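Local coordinates for protein NURA (Sulfolobus solfataricus, PDB 2YGK) that acts as a manganese-dependent, homodimeric nuclease that works with the HerA helicase to resect DNA ends during double-strand break repair, at residues 63-67 and 68-72; 293-297 and 298-302. One frame throughout, in Å; residues are numbered along the deposited sequence.

Interaction 1. Residues 63-67 and 68-72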
loop_
_atom_site.group_PDB
_atom_site.type_symbol
_atom_site.label_atom_id
_atom_site.label_comp_id
_atom_site.label_asym_id
_atom_site.label_seq_id
_atom_site.Cartn_x
_atom_site.Cartn_y
_atom_site.Cartn_z
ATOM N N GLY A 63 4.990 2.162 -9.544
ATOM C CA GLY A 63 4.141 1.671 -10.611
ATOM C C GLY A 63 2.809 2.358 -10.562
ATOM O O GLY A 63 2.227 2.478 -9.495
ATOM N N ARG A 64 2.348 2.839 -11.708
ATOM C CA ARG A 64 1.081 3.548 -11.779
ATOM C C ARG A 64 0.074 2.784 -12.647
ATOM O O ARG A 64 0.336 2.529 -13.825
ATOM C CB ARG A 64 1.269 4.974 -12.295
ATOM C CG ARG A 64 0.045 5.816 -12.017
ATOM C CD ARG A 64 0.111 7.239 -12.539
ATOM N NE ARG A 64 -1.238 7.841 -12.546
ATOM C CZ ARG A 64 -1.866 8.374 -13.608
ATOM N NH1 ARG A 64 -1.301 8.432 -14.813
ATOM N NH2 ARG A 64 -3.090 8.877 -13.461
ATOM N N PRO A 65 -1.069 2.400 -12.054
ATOM C CA PRO A 65 -2.152 1.717 -12.778
ATOM C C PRO A 65 -2.658 2.558 -13.926
ATOM O O PRO A 65 -3.075 3.680 -13.718
ATOM C CB PRO A 65 -3.250 1.575 -11.719
ATOM C CG PRO A 65 -2.489 1.543 -10.413
ATOM C CD PRO A 65 -1.308 2.429 -10.599
HETATM N N MSE A 66 -2.578 2.035 -15.127
HETATM C CA MSE A 66 -3.047 2.750 -16.279
HETATM C C MSE A 66 -3.741 1.798 -17.232
HETATM O O MSE A 66 -3.818 0.595 -16.973
HETATM C CB MSE A 66 -1.887 3.475 -16.944
HETATM C CG MSE A 66 -1.650 4.835 -16.319
HETATM SE SE MSE A 66 0.039 5.583 -16.847
HETATM C CE MSE A 66 -0.315 6.073 -18.697
ATOM N N ARG A 67 -4.277 2.343 -18.314
ATOM C CA ARG A 67 -5.005 1.531 -19.254
ATOM C C ARG A 67 -4.086 0.532 -19.955
ATOM O O ARG A 67 -4.403 -0.640 -20.005
ATOM C CB ARG A 67 -5.776 2.406 -20.232
ATOM C CG ARG A 67 -6.934 3.132 -19.577
ATOM C CD ARG A 67 -7.840 3.740 -20.596
ATOM N NE ARG A 67 -7.188 4.781 -21.381
ATOM C CZ ARG A 67 -7.370 6.096 -21.234
ATOM N NH1 ARG A 67 -8.192 6.597 -20.304
ATOM N NH2 ARG A 67 -6.709 6.928 -22.035
ATOM N N ILE A 68 -2.939 0.974 -20.455
ATOM C CA ILE A 68 -1.978 0.061 -21.087
ATOM C C ILE A 68 -1.452 -1.014 -20.114
ATOM O O ILE A 68 -0.948 -2.045 -20.538
ATOM C CB ILE A 68 -0.799 0.837 -21.704
ATOM C CG1 ILE A 68 -0.118 0.045 -22.818
ATOM C CG2 ILE A 68 0.239 1.216 -20.649
ATOM C CD1 ILE A 68 -0.896 -0.033 -24.102
ATOM N N GLY A 69 -1.579 -0.754 -18.810
ATOM C CA GLY A 69 -1.235 -1.691 -17.759
ATOM C C GLY A 69 -0.590 -0.921 -16.627
ATOM O O GLY A 69 -0.802 0.274 -16.516
ATOM N N ILE A 70 0.230 -1.611 -15.821
ATOM C CA ILE A 70 0.974 -1.003 -14.731
ATOM C C ILE A 70 2.322 -0.533 -15.239
ATOM O O ILE A 70 3.234 -1.338 -15.448
ATOM C CB ILE A 70 1.225 -1.983 -13.568
ATOM C CG1 ILE A 70 -0.034 -2.775 -13.219
ATOM C CG2 ILE A 70 1.734 -1.219 -12.346
ATOM C CD1 ILE A 70 -1.215 -1.892 -12.928
ATOM N N VAL A 71 2.461 0.771 -15.419
ATOM C CA VAL A 71 3.702 1.344 -15.911
ATOM C C VAL A 71 4.643 1.535 -14.745
ATOM O O VAL A 71 4.336 2.304 -13.862
ATOM C CB VAL A 71 3.474 2.706 -16.565
ATOM C CG1 VAL A 71 4.813 3.322 -17.001
ATOM C CG2 VAL A 71 2.504 2.576 -17.772
ATOM N N TYR A 72 5.786 0.846 -14.752
ATOM C CA TYR A 72 6.693 0.878 -13.621
ATOM C C TYR A 72 8.108 1.274 -13.984
ATOM O O TYR A 72 8.529 1.224 -15.130
ATOM C CB TYR A 72 6.761 -0.483 -12.958
ATOM C CG TYR A 72 7.469 -1.501 -13.808
ATOM C CD1 TYR A 72 6.771 -2.270 -14.738
ATOM C CD2 TYR A 72 8.834 -1.668 -13.715
ATOM C CE1 TYR A 72 7.424 -3.208 -15.525
ATOM C CE2 TYR A 72 9.490 -2.591 -14.488
ATOM C CZ TYR A 72 8.784 -3.367 -15.399
ATOM O OH TYR A 72 9.465 -4.299 -16.177
#
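I70 packs against the last residues of strand 54-65, its CD1 lying 3.7 Å from P65 CA and its CG2 4.1 Å from G63 CA; P65 and I70 are a non-hydrogen-bonded pair. CG2 stands anti to the backbone N and CG1 beside it (chi1 -45°), which sends one branch to each of these neighbours. G63 brings no side chain here, and a beta carbon on it would come tightly against I70 CG2. R64 and V71 form the hydrogen-bonded pair: R64 N to V71 O is nearly straight (3.0 Å, 165°), and V71 N returns a bond to R64 O. Beyond P65 the chain reverses through R67 and I68, closed by M66 N to G69 O at 2.9 Å and by a weak bond from G69 N to M66 O. G69 has backbone angles at which a side chain would jam against the preceding carbonyl. The selenomethionine M66 runs extended at chi2 (167°), which carries SE to 4.0 Å from V71 CG2. R64 and R67 make the loose, exposed side; P65 is exposed too, although its CB meets I70 CD1. A glycine in place of I70 would probably leave a gap beside G63 and P65 and strip A104 and I108 of an apolar partner. At the turn, Y214 OH of the second subunit bonds I68 O. Strand 85-98 continues the sheet beyond I70 and Y72, and the hairpin end lies between two helices: 104-123 covers I70 and Y72, while 313-330 receives R64, M66 and V71.

Interaction 2. Residues 293-297 and 298-302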
loop_
_atom_site.group_PDB
_atom_site.type_symbol
_atom_site.label_atom_id
_atom_site.label_comp_id
_atom_site.label_asym_id
_atom_site.label_seq_id
_atom_site.Cartn_x
_atom_site.Cartn_y
_atom_site.Cartn_z
ATOM N N VAL A 293 31.432 7.642 8.643
ATOM C CA VAL A 293 30.805 7.963 7.369
ATOM C C VAL A 293 29.340 8.336 7.577
ATOM O O VAL A 293 28.553 8.318 6.628
ATOM C CB VAL A 293 30.903 6.786 6.403
ATOM C CG1 VAL A 293 32.361 6.389 6.260
ATOM C CG2 VAL A 293 30.069 5.616 6.908
ATOM N N SER A 294 29.003 8.689 8.814
ATOM C CA SER A 294 27.650 8.946 9.233
ATOM C C SER A 294 27.436 10.415 9.429
ATOM O O SER A 294 28.336 11.157 9.838
ATOM C CB SER A 294 27.348 8.261 10.559
ATOM O OG SER A 294 27.207 6.863 10.378
ATOM N N ILE A 295 26.222 10.831 9.134
ATOM C CA ILE A 295 25.750 12.160 9.450
ATOM C C ILE A 295 24.495 12.053 10.266
ATOM O O ILE A 295 23.590 11.265 9.920
ATOM C CB ILE A 295 25.515 12.946 8.179
ATOM C CG1 ILE A 295 26.868 13.457 7.729
ATOM C CG2 ILE A 295 24.577 14.132 8.416
ATOM C CD1 ILE A 295 26.869 13.779 6.293
ATOM N N LYS A 296 24.449 12.833 11.346
ATOM C CA LYS A 296 23.291 12.845 12.248
ATOM C C LYS A 296 22.783 11.452 12.540
ATOM O O LYS A 296 21.588 11.233 12.514
ATOM C CB LYS A 296 22.138 13.682 11.691
ATOM C CG LYS A 296 22.297 15.200 11.956
ATOM C CD LYS A 296 21.535 16.034 10.903
ATOM C CE LYS A 296 21.806 17.519 11.095
ATOM N NZ LYS A 296 21.366 17.958 12.441
ATOM N N GLY A 297 23.700 10.519 12.807
ATOM C CA GLY A 297 23.338 9.229 13.328
ATOM C C GLY A 297 23.119 8.177 12.276
ATOM O O GLY A 297 22.865 7.036 12.649
ATOM N N TYR A 298 23.255 8.519 10.981
ATOM C CA TYR A 298 23.012 7.564 9.892
ATOM C C TYR A 298 24.074 7.580 8.781
ATOM O O TYR A 298 24.516 8.651 8.348
ATOM C CB TYR A 298 21.654 7.882 9.262
ATOM C CG TYR A 298 21.118 6.840 8.311
ATOM C CD1 TYR A 298 20.531 5.699 8.792
ATOM C CD2 TYR A 298 21.223 6.999 6.926
ATOM C CE1 TYR A 298 20.016 4.720 7.917
ATOM C CE2 TYR A 298 20.729 6.040 6.046
ATOM C CZ TYR A 298 20.118 4.894 6.555
ATOM O OH TYR A 298 19.572 3.925 5.721
ATOM N N PRO A 299 24.411 6.391 8.238
ATOM C CA PRO A 299 25.546 6.338 7.285
ATOM C C PRO A 299 25.238 7.065 6.008
ATOM O O PRO A 299 24.283 6.716 5.339
ATOM C CB PRO A 299 25.771 4.826 7.035
ATOM C CG PRO A 299 25.054 4.159 8.150
ATOM C CD PRO A 299 23.849 5.047 8.461
ATOM N N PHE A 300 26.059 8.069 5.676
ATOM C CA PHE A 300 25.822 8.871 4.509
ATOM C C PHE A 300 25.765 8.062 3.222
ATOM O O PHE A 300 24.929 8.347 2.385
ATOM C CB PHE A 300 26.816 10.022 4.358
ATOM C CG PHE A 300 26.421 10.974 3.266
ATOM C CD1 PHE A 300 25.249 11.690 3.366
ATOM C CD2 PHE A 300 27.145 11.070 2.100
ATOM C CE1 PHE A 300 24.841 12.515 2.363
ATOM C CE2 PHE A 300 26.758 11.926 1.090
ATOM C CZ PHE A 300 25.604 12.642 1.214
ATOM N N PRO A 301 26.651 7.066 3.040
ATOM C CA PRO A 301 26.580 6.256 1.836
ATOM C C PRO A 301 25.182 5.716 1.524
ATOM O O PRO A 301 24.755 5.718 0.373
ATOM C CB PRO A 301 27.551 5.123 2.170
ATOM C CG PRO A 301 28.645 5.835 2.864
ATOM C CD PRO A 301 27.901 6.788 3.777
ATOM N N LEU A 302 24.467 5.257 2.542
ATOM C CA LEU A 302 23.106 4.845 2.328
ATOM C C LEU A 302 22.205 6.031 2.003
ATOM O O LEU A 302 21.476 6.015 1.022
ATOM C CB LEU A 302 22.573 4.148 3.562
ATOM C CG LEU A 302 22.937 2.680 3.601
ATOM C CD1 LEU A 302 22.377 2.049 4.860
ATOM C CD2 LEU A 302 22.378 1.991 2.376
#
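Backbone bonds hold V293 and I295 to F300 and Y298. I295 and Y298 are a hydrogen-bonded antiparallel pair: I295 N meets Y298 O at 2.9 Å, and Y298 N meets I295 O at 3.0 Å, each donor standing above the plane of the accepting carbonyl. Between them K296 and G297 form the corners of a type I' turn, G297 at backbone angles where a side chain would collide with the carbonyl before it. The third bond runs from F300 N to V293 O (2.7 Å, 155°) and lies in the carbonyl plane, tying the first turn of helix 300-309 to the residue leading into the hairpin. A CA-H...O contact from S294 CA to Y298 O adds a second approach to that carbonyl.

Apolar contacts flank this ladder. V293 crosses P301 at about a right angle, V293 CG2 touching P301 CD at 4.0 Å. I295 and F300 run side by side, with I295 CD1 3.9 Å from F300 CD1. F300 CG stands anti to the backbone N (chi1 -171°), which lays the ring alongside I295. P299 CD sits 3.2 Å over one face of the Y298 ring, toward its rim.

Other contacts lead out of the hairpin. S294 OG passes P299 CA at 3.5 Å but bonds L290 O, at the end of the preceding helix. The Y298 ring makes a cation-pi contact with K202 and packs on D133, a manganese ligand. Main-chain bonds thus fix the hairpin while P299 backs the tyrosine ring, consistent with a second-shell role for Y298 beside the metal site.

Overall arrangement
Interactions 1 and 2 are separate local hairpins, centres 35 Å apart and nearest atoms about 20 Å apart. Strand 54-65 connects them: its far end enters interaction 1, while its earlier residues F54 and A56 receive side chains of interaction 2. The same strand carries D58, which with D133 of strand 129-133 binds the manganese ion. Interaction 2 borders this site, the Y298 side chain being about 8 Å from the metal and about 4 Å from that of D133. Interaction 1 lies away from it, at the far end of the sheet's hairpin; interaction 2 thus adjoins the metal site, whereas the turn of interaction 1 touches the dimer partner.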